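Local coordinates for ribose ABC transporter, substrate binding protein (Conexibacter woesei, PDB 4KQ9), which probably binds a sugar such as ribose in the periplasm and delivers it to an ABC importer, at residues T34-D39 with I253-M258; A232-R235 with L241-S244; T179-I184 with R207-R212. The protein carries 1 engineered substitution. All blocks are in the same frame, centred on the assembly; numbering follows the deposited sequence.

How the contacts relate
The chain has the two-lobed architecture of type I periplasmic binding proteins, in which the sugar is usually held in the cleft between the lobes. Contact 1 joins the turn after helix 20-35 to helix 247-264, in the lobe built on the six-stranded sheet. Contacts 2 and 3 belong to the other lobe, with their centres about 19 Å apart and nearest atoms about 9 Å apart. Contact 1 is about 46 Å from contact 3, centre to centre, on the opposite side of the chain's centre. Contact 2 is linked to contact 1 through the chain: strand 241-244 leads directly into helix 247-264, which returns to the first lobe. Their centres are about 31 Å apart.

Contact 1: residues T34-D39 with I253-M258; sequences TVRRLD and IAIDVM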
ATOM      1  N   THR A  34     -18.542 -11.980  -7.894  1.00 21.42           N
ATOM      2  CA  THR A  34     -19.241 -12.767  -8.867  1.00 23.75           C
ATOM      3  C   THR A  34     -19.054 -14.238  -8.608  1.00 26.26           C
ATOM      4  O   THR A  34     -20.026 -14.980  -8.657  1.00 22.68           O
ATOM      5  CB  THR A  34     -18.742 -12.387 -10.285  1.00 22.95           C
ATOM      6  OG1 THR A  34     -19.145 -11.022 -10.524  1.00 22.51           O
ATOM      7  CG2 THR A  34     -19.243 -13.355 -11.348  1.00 28.01           C
ATOM      8  N   VAL A  35     -17.819 -14.646  -8.320  1.00 22.63           N
ATOM      9  CA  VAL A  35     -17.534 -16.023  -8.063  1.00 24.87           C
ATOM     10  C   VAL A  35     -18.271 -16.566  -6.849  1.00 25.63           C
ATOM     11  O   VAL A  35     -18.763 -17.694  -6.848  1.00 26.24           O
ATOM     12  CB  VAL A  35     -16.024 -16.193  -7.842  1.00 25.38           C
ATOM     13  CG1 VAL A  35     -15.737 -17.578  -7.314  1.00 28.23           C
ATOM     14  CG2 VAL A  35     -15.278 -15.953  -9.171  1.00 27.14           C
ATOM     15  N   ARG A  36     -18.321 -15.765  -5.807  1.00 23.48           N
ATOM     16  CA  ARG A  36     -18.985 -16.165  -4.560  1.00 24.92           C
ATOM     17  C   ARG A  36     -20.512 -15.901  -4.618  1.00 24.70           C
ATOM     18  O   ARG A  36     -21.228 -16.146  -3.642  1.00 29.35           O
ATOM     19  CB  ARG A  36     -18.384 -15.379  -3.399  1.00 21.88           C
ATOM     20  CG  ARG A  36     -16.912 -15.635  -3.112  1.00 21.06           C
ATOM     21  CD  ARG A  36     -16.620 -17.115  -2.987  1.00 20.90           C
ATOM     22  NE  ARG A  36     -17.263 -17.692  -1.801  1.00 21.27           N
ATOM     23  CZ  ARG A  36     -16.675 -17.829  -0.603  1.00 22.76           C
ATOM     24  NH1 ARG A  36     -15.438 -17.405  -0.392  1.00 21.00           N
ATOM     25  NH2 ARG A  36     -17.319 -18.417   0.398  1.00 22.91           N
ATOM     26  N   ARG A  37     -20.970 -15.322  -5.711  1.00 28.92           N
ATOM     27  CA  ARG A  37     -22.379 -15.026  -5.970  1.00 30.10           C
ATOM     28  C   ARG A  37     -23.052 -14.060  -5.020  1.00 32.01           C
ATOM     29  O   ARG A  37     -24.227 -14.204  -4.714  1.00 25.55           O
ATOM     30  CB  ARG A  37     -23.179 -16.324  -6.100  1.00 32.40           C
ATOM     31  CG  ARG A  37     -22.766 -17.088  -7.344  1.00 36.93           C
ATOM     32  CD  ARG A  37     -23.761 -18.153  -7.776  1.00 44.13           C
ATOM     33  NE  ARG A  37     -23.613 -19.320  -6.937  1.00 42.79           N
ATOM     34  CZ  ARG A  37     -24.591 -19.920  -6.264  1.00 54.02           C
ATOM     35  NH1 ARG A  37     -24.283 -20.975  -5.517  1.00 53.28           N
ATOM     36  NH2 ARG A  37     -25.867 -19.518  -6.339  1.00 53.32           N
ATOM     37  N   LEU A  38     -22.316 -13.036  -4.611  1.00 25.72           N
ATOM     38  CA  LEU A  38     -22.834 -11.995  -3.780  1.00 25.66           C
ATOM     39  C   LEU A  38     -23.606 -10.948  -4.582  1.00 27.36           C
ATOM     40  O   LEU A  38     -23.315 -10.724  -5.740  1.00 30.50           O
ATOM     41  CB  LEU A  38     -21.678 -11.231  -3.100  1.00 25.40           C
ATOM     42  CG  LEU A  38     -20.762 -12.024  -2.193  1.00 22.48           C
ATOM     43  CD1 LEU A  38     -19.550 -11.160  -1.835  1.00 23.48           C
ATOM     44  CD2 LEU A  38     -21.536 -12.363  -0.938  1.00 22.07           C
ATOM     45  N   ASP A  39     -24.572 -10.303  -3.940  1.00 30.20           N
ATOM     46  CA  ASP A  39     -25.111  -9.041  -4.435  1.00 34.19           C
ATOM     47  C   ASP A  39     -24.205  -7.911  -3.957  1.00 29.96           C
ATOM     48  O   ASP A  39     -24.260  -7.484  -2.787  1.00 29.92           O
ATOM     49  CB  ASP A  39     -26.566  -8.806  -3.981  1.00 35.93           C
ATOM     50  CG  ASP A  39     -27.120  -7.486  -4.500  1.00 40.56           C
ATOM     51  OD1 ASP A  39     -26.673  -7.023  -5.568  1.00 42.95           O
ATOM     52  OD2 ASP A  39     -27.982  -6.889  -3.835  1.00 44.86           O
ATOM     53  N   ILE A 253      -9.334 -11.070  -1.674  1.00 12.84           N
ATOM     54  CA  ILE A 253      -9.199 -11.616  -0.349  1.00 12.30           C
ATOM     55  C   ILE A 253     -10.259 -11.029   0.562  1.00 12.11           C
ATOM     56  O   ILE A 253     -10.893 -11.783   1.344  1.00 12.13           O
ATOM     57  CB  ILE A 253      -7.765 -11.374   0.215  1.00 12.59           C
ATOM     58  CG1 ILE A 253      -6.767 -12.315  -0.431  1.00 13.98           C
ATOM     59  CG2 ILE A 253      -7.700 -11.619   1.714  1.00 13.35           C
ATOM     60  CD1 ILE A 253      -5.307 -11.923  -0.137  1.00 14.18           C
ATOM     61  N   ALA A 254     -10.472  -9.725   0.519  1.00 11.59           N
ATOM     62  CA  ALA A 254     -11.508  -9.118   1.344  1.00 12.63           C
ATOM     63  C   ALA A 254     -12.889  -9.723   1.077  1.00 13.71           C
ATOM     64  O   ALA A 254     -13.646 -10.012   2.035  1.00 13.13           O
ATOM     65  CB  ALA A 254     -11.559  -7.603   1.154  1.00 13.15           C
ATOM     66  N   ILE A 255     -13.193  -9.961  -0.184  1.00 15.08           N
ATOM     67  CA  ILE A 255     -14.463 -10.585  -0.556  1.00 14.71           C
ATOM     68  C   ILE A 255     -14.517 -12.028  -0.012  1.00 15.71           C
ATOM     69  O   ILE A 255     -15.483 -12.411   0.505  1.00 15.23           O
ATOM     70  CB  ILE A 255     -14.736 -10.597  -2.083  1.00 15.25           C
ATOM     71  CG1 ILE A 255     -15.099  -9.224  -2.611  1.00 17.16           C
ATOM     72  CG2 ILE A 255     -15.888 -11.532  -2.456  1.00 15.30           C
ATOM     73  CD1 ILE A 255     -16.234  -8.581  -1.874  1.00 18.68           C
ATOM     74  N   ASP A 256     -13.476 -12.799  -0.211  1.00 14.03           N
ATOM     75  CA  ASP A 256     -13.431 -14.147   0.303  1.00 15.55           C
ATOM     76  C   ASP A 256     -13.600 -14.213   1.844  1.00 15.29           C
ATOM     77  O   ASP A 256     -14.279 -15.027   2.321  1.00 14.60           O
ATOM     78  CB  ASP A 256     -12.214 -14.882  -0.140  1.00 16.21           C
ATOM     79  CG  ASP A 256     -12.394 -15.554  -1.505  1.00 19.17           C
ATOM     80  OD1 ASP A 256     -13.534 -15.826  -1.949  1.00 21.40           O
ATOM     81  OD2 ASP A 256     -11.378 -15.770  -2.111  1.00 19.61           O
ATOM     82  N   VAL A 257     -12.941 -13.327   2.557  1.00 14.19           N
ATOM     83  CA  VAL A 257     -13.117 -13.223   3.982  1.00 14.60           C
ATOM     84  C   VAL A 257     -14.583 -12.947   4.354  1.00 15.47           C
ATOM     85  O   VAL A 257     -15.168 -13.622   5.127  1.00 14.81           O
ATOM     86  CB  VAL A 257     -12.162 -12.185   4.567  1.00 13.72           C
ATOM     87  CG1 VAL A 257     -12.435 -12.001   6.021  1.00 14.40           C
ATOM     88  CG2 VAL A 257     -10.744 -12.660   4.365  1.00 14.34           C
HETATM   89  N   MSE A 258     -15.149 -11.943   3.767  1.00 14.26           N
HETATM   90  CA  MSE A 258     -16.525 -11.635   4.021  1.00 15.56           C
HETATM   91  C   MSE A 258     -17.433 -12.751   3.614  1.00 16.55           C
HETATM   92  O   MSE A 258     -18.309 -13.125   4.404  1.00 16.63           O
HETATM   93  CB  MSE A 258     -16.940 -10.366   3.295  1.00 17.80           C
HETATM   94  CG  MSE A 258     -18.399  -9.980   3.500  1.00 19.60           C
HETATM   95 SE   MSE A 258     -18.654  -9.356   5.368  0.80 29.49          SE
HETATM   96  CE  MSE A 258     -17.895  -7.600   5.179  1.00 21.58           C
TER
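Arg36 and Asp256 form a salt bridge that ties the turn after helix 20-35 to helix 247-264, in the six-stranded lobe of this periplasmic binding protein. Helix 20-35 ends here in a Schellman motif, with Arg37 at positive phi (62°). Arg36 reaches out from this end toward helix 247-264. From its CB the chain turns with CG beside the backbone N, chi1 -64°. CG then meets both the helix surface and the acid: it is 4.3 Å from Ile255 CG2 and 3.6 Å from Asp256 OD1. CD runs past the same oxygen. Bends at chi2 and chi3 swing the guanidinium round, and NH1 comes back to Asp256. The arginine runs nearly perpendicular to the aspartate. NH2 has further salt bridges with Asp260 and Glu263, so one arginine pairs with three acids of helix 247-264. Asp256 OD1 also accepts a bond from Gln32 of helix 20-35. Next to the polar pair, Leu38 and Ile255 lie alongside, pointing opposite ways, with Leu38 CD1 3.7 Å from Ile255 CG2. Ile255 also packs on Ile68 of the sheet. The bond from Arg36 NH1 to Asp256 OD1 is 2.9 Å long; it lies near the guanidinium plane but meets the oxygen 43° out of the carboxylate plane.

Contact 2: residues A232-R235 with L241-S244; sequences AAVR and LTVS
Val234 packs on the start of strand 241-244, meeting Leu241 and Thr242. The contact between the two segments is purely van der Waals and small, about 89 Å² counting both sides. One methyl does the touching. Val234 CG2 lies 4.1 Å from Thr242 CG2, 4.1 Å from Thr242 N and 4.2 Å from Leu241 C. It therefore rests on the peptide joining the two strand residues as well as on a side chain. The two side chains meet at a slant. Thr242 presents its methyl because OG1 points away from the backbone N, chi1 -173°, leaving CG2 between N and the carbonyl carbon. Leu241 directs its own side chain away, onto Lys119 and Tyr122 of helix 112-126. Ile284 and Met239 add to the apolar packing round Val234.

The polar bonds go to other parts of the chain. Thr242 OG1 is buried and held by Asp199 OD1 and Ala226 N. Val234 O is bonded to Thr281 OG1, and Ala233 O to Thr238 OG1.

Backbone bonds place the strand. It pairs antiparallel with strand 277-280, as between Thr242 and Ile279. Leu241 also bonds to Gly223 and Val243 to Asp225, just after strand 220-222; numbering rises together, so these runs are parallel. Strand 220-222, helix 228-236 and strand 241-244 are thus consistent with a beta-alpha-beta crossover, the unit that builds the lobes of type I periplasmic binding proteins.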
ATOM      1  N   ALA A 232       8.968   0.809 -15.385  1.00 15.09           N
ATOM      2  CA  ALA A 232       9.855   1.185 -16.501  1.00 14.86           C
ATOM      3  C   ALA A 232      11.244   1.591 -16.004  1.00 13.77           C
ATOM      4  O   ALA A 232      12.288   1.179 -16.524  1.00 14.87           O
ATOM      5  CB  ALA A 232       9.200   2.299 -17.243  1.00 15.14           C
ATOM      6  N   ALA A 233      11.278   2.341 -14.929  1.00 13.61           N
ATOM      7  CA  ALA A 233      12.587   2.722 -14.335  1.00 12.87           C
ATOM      8  C   ALA A 233      13.392   1.537 -13.819  1.00 13.35           C
ATOM      9  O   ALA A 233      14.627   1.462 -13.972  1.00 12.83           O
ATOM     10  CB  ALA A 233      12.389   3.811 -13.270  1.00 12.43           C
ATOM     11  N   VAL A 234      12.692   0.573 -13.210  1.00 14.04           N
ATOM     12  CA  VAL A 234      13.333  -0.614 -12.753  1.00 14.85           C
ATOM     13  C   VAL A 234      13.867  -1.385 -13.964  1.00 18.27           C
ATOM     14  O   VAL A 234      14.993  -1.839 -13.900  1.00 18.37           O
ATOM     15  CB  VAL A 234      12.414  -1.511 -11.921  1.00 16.22           C
ATOM     16  CG1 VAL A 234      13.106  -2.838 -11.643  1.00 16.94           C
ATOM     17  CG2 VAL A 234      12.155  -0.846 -10.569  1.00 15.78           C
ATOM     18  N   ARG A 235      13.053  -1.494 -15.017  1.00 17.90           N
ATOM     19  CA  ARG A 235      13.498  -2.171 -16.236  1.00 23.34           C
ATOM     20  C   ARG A 235      14.721  -1.442 -16.793  1.00 23.31           C
ATOM     21  O   ARG A 235      15.717  -2.101 -17.102  1.00 26.69           O
ATOM     22  CB  ARG A 235      12.428  -2.247 -17.317  1.00 21.97           C
ATOM     23  CG  ARG A 235      11.475  -3.374 -17.112  1.00 26.69           C
ATOM     24  CD  ARG A 235      10.458  -3.632 -18.234  1.00 29.24           C
ATOM     25  NE  ARG A 235       9.599  -2.463 -18.356  1.00 30.17           N
ATOM     26  CZ  ARG A 235       8.323  -2.373 -18.002  1.00 35.11           C
ATOM     27  NH1 ARG A 235       7.666  -3.415 -17.491  1.00 37.88           N
ATOM     28  NH2 ARG A 235       7.680  -1.202 -18.164  1.00 36.12           N
ATOM     29  N   LEU A 241      14.615  -1.186  -7.113  1.00 12.30           N
ATOM     30  CA  LEU A 241      13.559  -2.048  -6.551  1.00 11.72           C
ATOM     31  C   LEU A 241      12.288  -1.255  -6.357  1.00 10.73           C
ATOM     32  O   LEU A 241      12.328  -0.082  -5.898  1.00  9.63           O
ATOM     33  CB  LEU A 241      13.977  -2.575  -5.190  1.00 12.75           C
ATOM     34  CG  LEU A 241      13.056  -3.476  -4.345  1.00 14.41           C
ATOM     35  CD1 LEU A 241      13.218  -4.859  -4.886  1.00 16.73           C
ATOM     36  CD2 LEU A 241      13.454  -3.578  -2.856  1.00 16.11           C
ATOM     37  N   THR A 242      11.176  -1.858  -6.676  1.00  9.69           N
ATOM     38  CA  THR A 242       9.912  -1.364  -6.163  1.00 11.16           C
ATOM     39  C   THR A 242       9.106  -2.522  -5.585  1.00 11.27           C
ATOM     40  O   THR A 242       9.402  -3.713  -5.868  1.00 11.59           O
ATOM     41  CB  THR A 242       9.136  -0.639  -7.279  1.00 12.12           C
ATOM     42  OG1 THR A 242       7.969  -0.012  -6.740  1.00 12.41           O
ATOM     43  CG2 THR A 242       8.729  -1.573  -8.391  1.00 12.45           C
ATOM     44  N   VAL A 243       8.070  -2.216  -4.820  1.00 11.47           N
ATOM     45  CA  VAL A 243       7.285  -3.254  -4.184  1.00 11.31           C
ATOM     46  C   VAL A 243       5.813  -3.056  -4.571  1.00 11.22           C
ATOM     47  O   VAL A 243       5.273  -1.945  -4.402  1.00 11.08           O
ATOM     48  CB  VAL A 243       7.459  -3.252  -2.667  1.00 12.16           C
ATOM     49  CG1 VAL A 243       6.692  -4.436  -1.982  1.00 12.85           C
ATOM     50  CG2 VAL A 243       8.928  -3.390  -2.336  1.00 14.09           C
ATOM     51  N   SER A 244       5.159  -4.112  -5.070  1.00 10.84           N
ATOM     52  CA  SER A 244       3.673  -4.101  -5.283  1.00 11.09           C
ATOM     53  C   SER A 244       2.922  -4.523  -4.024  1.00 11.19           C
ATOM     54  O   SER A 244       3.336  -5.473  -3.345  1.00  9.73           O
ATOM     55  CB  SER A 244       3.307  -5.019  -6.392  1.00 12.60           C
ATOM     56  OG  SER A 244       1.917  -5.161  -6.423  1.00 12.40           O
TER

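Contact 3: residues T179-I184 with R207-R212; sequences TATQNI and RAIAAR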
ATOM      1  N   THR A 179      13.178  17.592  -4.918  1.00 18.24           N
ATOM      2  CA  THR A 179      13.768  18.605  -4.008  1.00 20.03           C
ATOM      3  C   THR A 179      14.541  18.051  -2.869  1.00 17.64           C
ATOM      4  O   THR A 179      15.669  18.435  -2.611  1.00 17.33           O
ATOM      5  CB  THR A 179      12.651  19.505  -3.492  1.00 20.16           C
ATOM      6  OG1 THR A 179      12.279  20.277  -4.625  1.00 19.84           O
ATOM      7  CG2 THR A 179      13.157  20.477  -2.379  1.00 23.73           C
ATOM      8  N   ALA A 180      13.969  17.053  -2.246  1.00 16.32           N
ATOM      9  CA  ALA A 180      14.645  16.443  -1.149  1.00 16.39           C
ATOM     10  C   ALA A 180      15.943  15.765  -1.572  1.00 13.83           C
ATOM     11  O   ALA A 180      16.992  15.836  -0.868  1.00 14.12           O
ATOM     12  CB  ALA A 180      13.669  15.474  -0.503  1.00 17.44           C
ATOM     13  N   THR A 181      15.898  15.080  -2.714  1.00 12.95           N
ATOM     14  CA  THR A 181      17.084  14.384  -3.226  1.00 12.51           C
ATOM     15  C   THR A 181      18.166  15.355  -3.662  1.00 13.78           C
ATOM     16  O   THR A 181      19.356  15.126  -3.379  1.00 12.35           O
ATOM     17  CB  THR A 181      16.721  13.402  -4.355  1.00 12.71           C
ATOM     18  OG1 THR A 181      15.690  12.496  -3.900  1.00 12.55           O
ATOM     19  CG2 THR A 181      17.933  12.656  -4.934  1.00 12.90           C
ATOM     20  N   GLN A 182      17.782  16.442  -4.341  1.00 15.99           N
ATOM     21  CA  GLN A 182      18.823  17.367  -4.746  1.00 19.55           C
ATOM     22  C   GLN A 182      19.530  17.980  -3.527  1.00 15.88           C
ATOM     23  O   GLN A 182      20.724  18.032  -3.525  1.00 15.39           O
ATOM     24  CB  GLN A 182      18.354  18.398  -5.780  1.00 24.97           C
ATOM     25  CG  GLN A 182      17.088  19.122  -5.501  1.00 32.81           C
ATOM     26  CD  GLN A 182      16.781  20.226  -6.546  1.00 37.71           C
ATOM     27  OE1 GLN A 182      16.920  20.071  -7.779  1.00 36.81           O
ATOM     28  NE2 GLN A 182      16.386  21.352  -6.035  1.00 40.21           N
ATOM     29  N   ASN A 183      18.808  18.247  -2.443  1.00 15.72           N
ATOM     30  CA  ASN A 183      19.429  18.775  -1.201  1.00 16.20           C
ATOM     31  C   ASN A 183      20.288  17.758  -0.537  1.00 16.06           C
ATOM     32  O   ASN A 183      21.402  18.096  -0.107  1.00 15.03           O
ATOM     33  CB  ASN A 183      18.389  19.284  -0.254  1.00 18.65           C
ATOM     34  CG  ASN A 183      17.686  20.529  -0.795  1.00 22.94           C
ATOM     35  OD1 ASN A 183      18.166  21.148  -1.737  1.00 23.61           O
ATOM     36  ND2 ASN A 183      16.573  20.877  -0.220  1.00 23.64           N
ATOM     37  N   ILE A 184      19.803  16.511  -0.444  1.00 14.20           N
ATOM     38  CA  ILE A 184      20.605  15.443   0.089  1.00 13.82           C
ATOM     39  C   ILE A 184      21.926  15.351  -0.632  1.00 14.89           C
ATOM     40  O   ILE A 184      22.972  15.189  -0.019  1.00 15.06           O
ATOM     41  CB  ILE A 184      19.864  14.054   0.051  1.00 14.49           C
ATOM     42  CG1 ILE A 184      18.843  13.983   1.149  1.00 14.85           C
ATOM     43  CG2 ILE A 184      20.858  12.889   0.201  1.00 15.40           C
ATOM     44  CD1 ILE A 184      17.747  12.900   0.937  1.00 17.47           C
ATOM     45  N   ARG A 207      15.297  11.968 -11.240  1.00 16.37           N
ATOM     46  CA  ARG A 207      15.545  13.189 -12.076  1.00 20.35           C
ATOM     47  C   ARG A 207      16.602  14.056 -11.434  1.00 18.66           C
ATOM     48  O   ARG A 207      17.443  14.582 -12.120  1.00 20.07           O
ATOM     49  CB  ARG A 207      14.275  13.978 -12.242  1.00 24.82           C
ATOM     50  CG  ARG A 207      13.141  13.169 -12.859  1.00 32.39           C
ATOM     51  CD  ARG A 207      12.221  14.015 -13.709  1.00 41.24           C
ATOM     52  NE  ARG A 207      11.586  15.125 -12.990  1.00 48.92           N
ATOM     53  CZ  ARG A 207      10.358  15.120 -12.455  1.00 53.83           C
ATOM     54  NH1 ARG A 207       9.568  14.041 -12.505  1.00 55.11           N
ATOM     55  NH2 ARG A 207       9.914  16.218 -11.848  1.00 57.00           N
ATOM     56  N   ALA A 208      16.601  14.130 -10.114  1.00 17.43           N
ATOM     57  CA  ALA A 208      17.634  14.836  -9.358  1.00 17.65           C
ATOM     58  C   ALA A 208      18.976  14.238  -9.519  1.00 18.54           C
ATOM     59  O   ALA A 208      19.970  14.950  -9.688  1.00 18.06           O
ATOM     60  CB  ALA A 208      17.283  14.877  -7.880  1.00 17.20           C
ATOM     61  N   ILE A 209      19.048  12.914  -9.493  1.00 16.11           N
ATOM     62  CA  ILE A 209      20.320  12.245  -9.686  1.00 15.90           C
ATOM     63  C   ILE A 209      20.917  12.492 -11.098  1.00 17.42           C
ATOM     64  O   ILE A 209      22.132  12.713 -11.272  1.00 20.47           O
ATOM     65  CB  ILE A 209      20.158  10.730  -9.374  1.00 14.94           C
ATOM     66  CG1 ILE A 209      19.973  10.527  -7.851  1.00 15.26           C
ATOM     67  CG2 ILE A 209      21.359   9.966  -9.827  1.00 15.32           C
ATOM     68  CD1 ILE A 209      19.353   9.189  -7.449  1.00 17.25           C
ATOM     69  N   ALA A 210      20.059  12.462 -12.092  1.00 19.59           N
ATOM     70  CA  ALA A 210      20.462  12.611 -13.490  1.00 20.94           C
ATOM     71  C   ALA A 210      20.913  14.064 -13.761  1.00 23.61           C
ATOM     72  O   ALA A 210      21.961  14.252 -14.390  1.00 25.44           O
ATOM     73  CB  ALA A 210      19.298  12.262 -14.394  1.00 21.93           C
ATOM     74  N   ALA A 211      20.160  15.042 -13.222  1.00 26.79           N
ATOM     75  CA  ALA A 211      20.549  16.485 -13.263  1.00 27.50           C
ATOM     76  C   ALA A 211      21.932  16.723 -12.714  1.00 28.98           C
ATOM     77  O   ALA A 211      22.576  17.702 -13.098  1.00 32.82           O
ATOM     78  CB  ALA A 211      19.533  17.366 -12.544  1.00 27.97           C
ATOM     79  N   ARG A 212      22.417  15.841 -11.831  1.00 28.64           N
ATOM     80  CA  ARG A 212      23.779  15.942 -11.310  1.00 25.76           C
ATOM     81  C   ARG A 212      24.750  15.187 -12.118  1.00 25.93           C
ATOM     82  O   ARG A 212      25.917  15.025 -11.747  1.00 27.45           O
ATOM     83  CB  ARG A 212      23.851  15.450  -9.882  1.00 25.74           C
ATOM     84  CG  ARG A 212      23.264  16.428  -8.908  1.00 30.86           C
ATOM     85  CD  ARG A 212      23.573  16.019  -7.470  1.00 29.69           C
ATOM     86  NE  ARG A 212      24.982  16.190  -7.061  1.00 31.43           N
ATOM     87  CZ  ARG A 212      25.457  17.231  -6.359  1.00 30.69           C
ATOM     88  NH1 ARG A 212      24.680  18.250  -6.055  1.00 31.16           N
ATOM     89  NH2 ARG A 212      26.726  17.270  -6.006  1.00 32.39           N
TER
HETATM   90  O   HOH W   1      21.806  18.256  -6.204  1.00 31.19           O
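Thr181 OG1 is bonded to two oxygens, Gly177 O in the preceding turn of its own helix and Tyr196 OH from strand 193-196. These bonds satisfy the buried hydroxyl. They also help fix the rotation of the side chain, which leaves the methyl facing the other helix. With OG1 beside the backbone N, chi1 -54°, CG2 stands anti to that N and projects across the contact. It lies 3.7 Å from Ala208 CB and 4.1 Å from Ile209 CG1, and the Thr181 side chain runs at an angle to that of Ile209.

Ala208 is small enough for a close approach: its CA is 5.4 Å from that of Gln182. Its CB sits against the backbone of the first helix, 3.9 Å from Gln182 N, and also near Gln182 CB.

Helices 174-187 and 199-211 flank strand 193-196 in sequence, in the alternating alpha/beta lobe of a periplasmic binding protein built on a four-stranded parallel sheet. The axes of their short segments come within 8.8 Å and cross at -40°. Ala180 and Ile184 pack on strand 132-136.

Toward the C-terminal end of helix 199-211 a water spans the gap. It donates to Gln182 O at 2.9 Å and accepts from Arg212 NH1 at 2.9 Å. The water lies at the edge of the guanidinium, in its plane. The Arg212 side chain also touches Leu185 and Thr186 of helix 174-187.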